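PDB 4PFI: TRAP dicarboxylate transporter-DctP subunit from Marinobacter aquaeolei, which probably binds a small organic acid in the periplasm and hands it to a TRAP transporter. Local coordinates for residues Thr186-Glu189 with Ala190-Tyr194; Val199-Pro202 with Phe203-Tyr207; Asp307-Ala310 with Ala311-Ala315. All coordinates share one frame; numbering follows the deposited sequence.

Contact 1: Thr186-Glu189 with Ala190-Tyr194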
loop_
_atom_site.group_PDB
_atom_site.type_symbol
_atom_site.label_atom_id
_atom_site.label_comp_id
_atom_site.label_asym_id
_atom_site.label_seq_id
_atom_site.Cartn_x
_atom_site.Cartn_y
_atom_site.Cartn_z
ATOM N N THR A 186 -10.548 -8.850 0.579
ATOM C CA THR A 186 -9.498 -9.793 0.290
ATOM C C THR A 186 -8.496 -9.791 1.425
ATOM O O THR A 186 -7.965 -10.841 1.780
ATOM C CB THR A 186 -8.803 -9.464 -1.028
ATOM O OG1 THR A 186 -9.773 -9.492 -2.084
ATOM C CG2 THR A 186 -7.711 -10.470 -1.333
ATOM N N ALA A 187 -8.228 -8.611 1.987
ATOM C CA ALA A 187 -7.258 -8.488 3.068
ATOM C C ALA A 187 -7.794 -9.164 4.332
ATOM O O ALA A 187 -7.056 -9.847 5.037
ATOM C CB ALA A 187 -6.902 -7.015 3.353
ATOM N N ALA A 188 -9.088 -9.003 4.587
ATOM C CA ALA A 188 -9.733 -9.671 5.722
ATOM C C ALA A 188 -9.621 -11.196 5.587
ATOM O O ALA A 188 -9.258 -11.896 6.539
ATOM C CB ALA A 188 -11.195 -9.264 5.820
ATOM N N GLU A 189 -9.922 -11.697 4.393
ATOM C CA GLU A 189 -9.943 -13.134 4.144
ATOM C C GLU A 189 -8.571 -13.770 4.304
ATOM O O GLU A 189 -8.454 -14.923 4.695
ATOM C CB GLU A 189 -10.475 -13.442 2.743
ATOM C CG GLU A 189 -10.622 -14.925 2.501
ATOM C CD GLU A 189 -11.589 -15.587 3.489
ATOM O OE1 GLU A 189 -12.373 -14.870 4.152
ATOM O OE2 GLU A 189 -11.569 -16.833 3.604
ATOM N N ALA A 190 -7.537 -13.008 3.993
ATOM C CA ALA A 190 -6.165 -13.463 4.150
ATOM C C ALA A 190 -5.892 -13.921 5.583
ATOM O O ALA A 190 -5.303 -14.986 5.802
ATOM C CB ALA A 190 -5.216 -12.333 3.763
ATOM N N PHE A 191 -6.322 -13.112 6.554
ATOM C CA PHE A 191 -6.063 -13.398 7.970
ATOM C C PHE A 191 -7.129 -14.343 8.545
ATOM O O PHE A 191 -6.871 -15.118 9.465
ATOM C CB PHE A 191 -5.953 -12.089 8.755
ATOM C CG PHE A 191 -4.638 -11.367 8.515
ATOM C CD1 PHE A 191 -3.485 -11.755 9.198
ATOM C CD2 PHE A 191 -4.540 -10.347 7.572
ATOM C CE1 PHE A 191 -2.273 -11.132 8.957
ATOM C CE2 PHE A 191 -3.327 -9.729 7.330
ATOM C CZ PHE A 191 -2.196 -10.111 8.028
ATOM N N ARG A 192 -8.322 -14.306 7.975
ATOM C CA ARG A 192 -9.336 -15.273 8.337
ATOM C C ARG A 192 -8.817 -16.664 7.973
ATOM O O ARG A 192 -9.102 -17.631 8.656
ATOM C CB ARG A 192 -10.638 -14.962 7.618
ATOM C CG ARG A 192 -11.841 -15.584 8.228
ATOM C CD ARG A 192 -13.097 -15.147 7.459
ATOM N NE ARG A 192 -13.562 -13.784 7.800
ATOM C CZ ARG A 192 -13.628 -12.742 6.957
ATOM N NH1 ARG A 192 -13.249 -12.841 5.687
ATOM N NH2 ARG A 192 -14.081 -11.575 7.388
ATOM N N SER A 193 -8.037 -16.765 6.903
ATOM C CA SER A 193 -7.464 -18.063 6.508
ATOM C C SER A 193 -6.595 -18.676 7.609
ATOM O O SER A 193 -6.543 -19.885 7.750
ATOM C CB SER A 193 -6.606 -17.926 5.256
ATOM O OG SER A 193 -7.342 -17.415 4.177
ATOM N N TYR A 194 -5.905 -17.834 8.372
ATOM C CA TYR A 194 -5.049 -18.295 9.471
ATOM C C TYR A 194 -5.860 -18.570 10.732
ATOM O O TYR A 194 -5.327 -19.075 11.724
ATOM C CB TYR A 194 -3.962 -17.254 9.770
ATOM C CG TYR A 194 -3.139 -16.872 8.559
ATOM C CD1 TYR A 194 -2.914 -17.792 7.524
ATOM C CD2 TYR A 194 -2.600 -15.607 8.438
ATOM C CE1 TYR A 194 -2.175 -17.458 6.410
ATOM C CE2 TYR A 194 -1.865 -15.253 7.330
ATOM C CZ TYR A 194 -1.660 -16.190 6.317
ATOM O OH TYR A 194 -0.917 -15.845 5.229
#

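Contact 2: Val199-Pro202 with Phe203-Tyr207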
loop_
_atom_site.group_PDB
_atom_site.type_symbol
_atom_site.label_atom_id
_atom_site.label_comp_id
_atom_site.label_asym_id
_atom_site.label_seq_id
_atom_site.Cartn_x
_atom_site.Cartn_y
_atom_site.Cartn_z
ATOM N N VAL A 199 -10.833 -7.407 11.922
ATOM C CA VAL A 199 -11.636 -6.186 12.100
ATOM C C VAL A 199 -10.984 -5.067 11.316
ATOM O O VAL A 199 -9.799 -5.147 10.996
ATOM C CB VAL A 199 -11.680 -5.761 13.582
ATOM C CG1 VAL A 199 -12.521 -6.730 14.383
ATOM C CG2 VAL A 199 -10.286 -5.728 14.146
ATOM N N GLN A 200 -11.749 -4.032 11.001
ATOM C CA GLN A 200 -11.232 -2.844 10.341
ATOM C C GLN A 200 -11.523 -1.588 11.168
ATOM O O GLN A 200 -12.006 -0.586 10.676
ATOM C CB GLN A 200 -11.831 -2.717 8.957
ATOM C CG GLN A 200 -11.466 -3.889 8.058
ATOM C CD GLN A 200 -12.348 -5.046 8.321
ATOM O OE1 GLN A 200 -13.563 -4.890 8.365
ATOM N NE2 GLN A 200 -11.763 -6.219 8.525
ATOM N N THR A 201 -11.234 -1.686 12.443
ATOM C CA THR A 201 -11.244 -0.553 13.367
ATOM C C THR A 201 -10.517 0.707 12.835
ATOM O O THR A 201 -9.391 0.603 12.336
ATOM C CB THR A 201 -10.520 -0.984 14.602
ATOM O OG1 THR A 201 -10.930 -2.322 14.930
ATOM C CG2 THR A 201 -10.819 -0.030 15.754
ATOM N N PRO A 202 -11.163 1.890 12.929
ATOM C CA PRO A 202 -10.587 3.171 12.499
ATOM C C PRO A 202 -9.250 3.431 13.170
ATOM O O PRO A 202 -9.072 3.158 14.364
ATOM C CB PRO A 202 -11.613 4.201 12.970
ATOM C CG PRO A 202 -12.894 3.445 13.072
ATOM C CD PRO A 202 -12.510 2.064 13.500
ATOM N N PHE A 203 -8.299 3.957 12.410
ATOM C CA PHE A 203 -6.932 4.035 12.895
ATOM C C PHE A 203 -6.802 4.808 14.203
ATOM O O PHE A 203 -6.002 4.452 15.059
ATOM C CB PHE A 203 -6.051 4.695 11.851
ATOM C CG PHE A 203 -5.050 3.779 11.249
ATOM C CD1 PHE A 203 -5.191 2.391 11.330
ATOM C CD2 PHE A 203 -3.952 4.305 10.586
ATOM C CE1 PHE A 203 -4.251 1.549 10.751
ATOM C CE2 PHE A 203 -3.013 3.475 10.013
ATOM C CZ PHE A 203 -3.159 2.099 10.091
ATOM N N ALA A 204 -7.599 5.859 14.357
ATOM C CA ALA A 204 -7.432 6.766 15.480
ATOM C C ALA A 204 -7.756 6.067 16.804
ATOM O O ALA A 204 -7.433 6.535 17.896
ATOM C CB ALA A 204 -8.307 7.952 15.284
ATOM N N GLN A 205 -8.393 4.921 16.696
ATOM C CA GLN A 205 -8.877 4.188 17.856
ATOM C C GLN A 205 -7.935 2.992 18.143
ATOM O O GLN A 205 -7.982 2.372 19.219
ATOM C CB GLN A 205 -10.264 3.694 17.461
ATOM C CG GLN A 205 -10.937 2.807 18.393
ATOM C CD GLN A 205 -12.267 2.353 17.844
ATOM O OE1 GLN A 205 -12.886 3.050 17.040
ATOM N NE2 GLN A 205 -12.732 1.202 18.314
ATOM N N VAL A 206 -7.096 2.657 17.175
ATOM C CA VAL A 206 -6.321 1.432 17.267
ATOM C C VAL A 206 -5.354 1.398 18.444
ATOM O O VAL A 206 -5.265 0.386 19.141
ATOM C CB VAL A 206 -5.605 1.138 15.953
ATOM C CG1 VAL A 206 -4.573 0.018 16.100
ATOM C CG2 VAL A 206 -6.668 0.787 14.913
ATOM N N TYR A 207 -4.658 2.507 18.691
ATOM C CA TYR A 207 -3.695 2.566 19.783
ATOM C C TYR A 207 -4.351 2.127 21.097
ATOM O O TYR A 207 -3.889 1.204 21.751
ATOM C CB TYR A 207 -3.075 3.967 19.905
ATOM C CG TYR A 207 -2.081 4.141 21.030
ATOM C CD1 TYR A 207 -2.500 4.311 22.354
ATOM C CD2 TYR A 207 -0.706 4.152 20.765
ATOM C CE1 TYR A 207 -1.568 4.483 23.362
ATOM C CE2 TYR A 207 0.225 4.340 21.764
ATOM C CZ TYR A 207 -0.206 4.505 23.055
ATOM O OH TYR A 207 0.734 4.689 24.046
#

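Contact 3: Asp307-Ala310 with Ala311-Ala315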
loop_
_atom_site.group_PDB
_atom_site.type_symbol
_atom_site.label_atom_id
_atom_site.label_comp_id
_atom_site.label_asym_id
_atom_site.label_seq_id
_atom_site.Cartn_x
_atom_site.Cartn_y
_atom_site.Cartn_z
ATOM N N ASP A 307 10.688 -22.054 6.280
ATOM C CA ASP A 307 9.713 -23.080 6.638
ATOM C C ASP A 307 8.431 -22.470 7.206
ATOM O O ASP A 307 7.328 -22.877 6.855
ATOM C CB ASP A 307 10.301 -24.053 7.659
ATOM C CG ASP A 307 11.258 -25.047 7.031
ATOM O OD1 ASP A 307 11.537 -24.919 5.817
ATOM O OD2 ASP A 307 11.745 -25.946 7.759
ATOM N N GLU A 308 8.578 -21.500 8.095
ATOM C CA GLU A 308 7.421 -20.872 8.718
ATOM C C GLU A 308 6.630 -20.096 7.664
ATOM O O GLU A 308 5.406 -20.120 7.657
ATOM C CB GLU A 308 7.853 -19.981 9.898
ATOM C CG GLU A 308 8.305 -20.762 11.126
ATOM C CD GLU A 308 9.054 -19.904 12.172
ATOM O OE1 GLU A 308 9.649 -18.853 11.831
ATOM O OE2 GLU A 308 9.047 -20.285 13.363
ATOM N N ARG A 309 7.329 -19.430 6.755
ATOM C CA ARG A 309 6.662 -18.687 5.702
ATOM C C ARG A 309 5.888 -19.638 4.805
ATOM O O ARG A 309 4.753 -19.358 4.415
ATOM C CB ARG A 309 7.670 -17.885 4.886
ATOM C CG ARG A 309 8.314 -16.801 5.729
ATOM C CD ARG A 309 9.295 -15.924 4.963
ATOM N NE ARG A 309 8.609 -15.061 4.004
ATOM C CZ ARG A 309 8.757 -15.133 2.690
ATOM N NH1 ARG A 309 9.583 -16.026 2.149
ATOM N NH2 ARG A 309 8.085 -14.302 1.911
ATOM N N ALA A 310 6.521 -20.766 4.489
ATOM C CA ALA A 310 5.946 -21.758 3.596
ATOM C C ALA A 310 4.642 -22.279 4.186
ATOM O O ALA A 310 3.690 -22.518 3.458
ATOM C CB ALA A 310 6.920 -22.890 3.364
ATOM N N ALA A 311 4.590 -22.418 5.506
ATOM C CA ALA A 311 3.378 -22.879 6.165
ATOM C C ALA A 311 2.218 -21.859 6.029
ATOM O O ALA A 311 1.051 -22.240 5.867
ATOM C CB ALA A 311 3.658 -23.216 7.645
ATOM N N PHE A 312 2.541 -20.571 6.088
ATOM C CA PHE A 312 1.538 -19.526 5.959
ATOM C C PHE A 312 1.080 -19.438 4.521
ATOM O O PHE A 312 -0.080 -19.145 4.252
ATOM C CB PHE A 312 2.092 -18.163 6.393
ATOM C CG PHE A 312 2.074 -17.930 7.875
ATOM C CD1 PHE A 312 0.876 -17.728 8.542
ATOM C CD2 PHE A 312 3.254 -17.830 8.598
ATOM C CE1 PHE A 312 0.859 -17.485 9.908
ATOM C CE2 PHE A 312 3.228 -17.581 9.990
ATOM C CZ PHE A 312 2.039 -17.413 10.633
ATOM N N ARG A 313 2.007 -19.653 3.593
ATOM C CA ARG A 313 1.675 -19.641 2.167
ATOM C C ARG A 313 0.591 -20.697 1.900
ATOM O O ARG A 313 -0.480 -20.400 1.337
ATOM C CB ARG A 313 2.923 -19.923 1.328
ATOM C CG ARG A 313 2.853 -19.429 -0.122
ATOM C CD ARG A 313 4.143 -19.774 -0.898
ATOM N NE ARG A 313 5.334 -19.663 -0.034
ATOM C CZ ARG A 313 6.319 -18.766 -0.165
ATOM N NH1 ARG A 313 6.309 -17.871 -1.167
ATOM N NH2 ARG A 313 7.332 -18.775 0.701
ATOM N N ASP A 314 0.865 -21.921 2.358
ATOM C CA ASP A 314 -0.050 -23.041 2.180
ATOM C C ASP A 314 -1.421 -22.647 2.715
ATOM O O ASP A 314 -2.435 -22.818 2.033
ATOM C CB ASP A 314 0.496 -24.301 2.869
ATOM C CG ASP A 314 1.819 -24.802 2.243
ATOM O OD1 ASP A 314 2.157 -24.370 1.114
ATOM O OD2 ASP A 314 2.529 -25.633 2.872
ATOM N N ALA A 315 -1.441 -22.032 3.891
ATOM C CA ALA A 315 -2.702 -21.703 4.548
ATOM C C ALA A 315 -3.354 -20.422 4.016
ATOM O O ALA A 315 -4.518 -20.148 4.312
ATOM C CB ALA A 315 -2.507 -21.634 6.070
#

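Contact 1: Thr186-Glu189 with Ala190-Tyr194
Glu189 and Arg192 form a salt bridge one turn apart on helix 185-192. Arg192 NH1 donates to Glu189 OE1 at 2.7 Å and meets it nearly end-on to the C-O bond. The oxygen lies in the guanidinium plane, but the carboxylate plane is turned 33° from it. Both side chains start with CG anti to the backbone N. Glu189 then bends at chi2 and Arg192 at chi3, which folds the guanidinium back beside the acid. Arg192 NH2 also lies 4.0 Å from Ala188 CB.

Ser193 ties back to the same glutamate through its backbone carbonyl. Its OG turns back beside its own N (chi1 -59°) and donates to Glu189 O at 2.8 Å. Ser193 N reaches the same oxygen at 2.9 Å, from the other face of the carbonyl. One acceptor is thus gripped twice. Before it, Arg192 N bonds to Ala188 O at 3.0 Å and Ala190 N to Thr186 O at 3.1 Å.

The edge of the Phe191 ring lies near Ala187 O, with CD2 3.6 Å from it. Phe191 also stacks on Phe179 and meets His117 and Trp162 edge-to-face. The helix is the crossover of the beta-alpha-beta unit between strands 178-180 and 197-199. Ala188 and Arg192 touch Pro198 of the second strand, while Thr186, Glu189 and Ser193 face helix 318-339.

Contact 2: Val199-Pro202 with Phe203-Tyr207
Thr201 CG2 and the side-chain amide of Gln205 meet by van der Waals packing where the chain enters helix 203-212. The methyl lies 3.4 Å from Gln205 NE2 and 3.5 Å from Gln205 CD. The two side chains cross at about a right angle. Gln205 CG is anti to the backbone N (chi1 174°) and the chain runs out straight beyond it, which lays the amide beside the Thr201 methyl. Pro202 runs alongside Gln205, pointing the same way, and its CD is 3.7 Å from Gln205 OE1. On the buried side, Val206 CG2 packs 3.4 Å from Pro202 O.

The polar part is one backbone bond. Gln205 N donates to Pro202 O at 3.0 Å, with a fairly straight N-H...O angle of 158°. The donor stands 42° out of the carbonyl plane. This bond spans the turn that leads into the helix, and Val206 N to Phe203 O at 3.0 Å follows it.

The amide of Gln205 has a hydrogen-bond partner further along the helix, where NE2 donates to Asp209 OD2. That bond probably steadies the amide. The chemistry is therefore mixed. A methyl and a proline ring pack against an amide whose NE2 is bonded to Asp209, at a largely exposed surface turn.

Contact 3: Asp307-Ala310 with Ala311-Ala315
The Phe312 ring lies against the backbone carbonyl of Glu308 within helix 306-316, in a partly buried contact between successive turns. The segments 307-310 and 311-315 are one run of helix, which follows strand 300-303 and precedes helix 318-339. Phe312 CD2 lies 3.3 Å from Glu308 O. The ring gets there with CG beside its own backbone N (chi1 -82°). Outside the segments it meets Trp162 edge-to-face and also touches Phe118 and Leu304.

Backbone bonds from each residue to the one four places earlier run through the contact, from Ala311 N to Asp307 O onward. Asp314 N to Ala310 O, at 3.1 Å, is the straightest of those that cross between the segments, with an N-H...O angle of 168°.

Arg309 and Arg313 lie one turn apart, with NH1 of Arg309 3.8 Å from NH2 of Arg313. Their guanidinium planes are nearly perpendicular, 86° apart. Arg309 is buried and well bound: NE and NH2 donate to Ala240 O and Arg241 O, and NH1 makes salt bridges to Glu122 and Glu306.

Both arginines converge on Glu122, firmly from Arg309 and only by a long, weak ion pair from Arg313. This acid would make the closeness of the two positive groups tolerable. The side chains thus combine aromatic packing and charge pairing on the covered side of the helix.

The three contacts are local and follow one another along the chain. Contact 1 is buried, contact 3 partly buried and contact 2 on the surface. Contacts 1 and 3 lie on different helices that meet: Tyr194 sets its ring edge-to-face with Phe312, and Ser193 CB is 3.2 Å from Ala315 O. Contacts 1 and 2 touch lightly, at Ala188 CB and Gln200 NE2, and share the strand 197-199 region. Contacts 2 and 3 do not touch, their nearest atoms being about 16 Å apart. Contact 1 combines buried aromatic and alanine packing with a salt bridge at its more exposed rim. Contact 3 brings like charges together beside outside acids, and contact 2 relies mainly on packing.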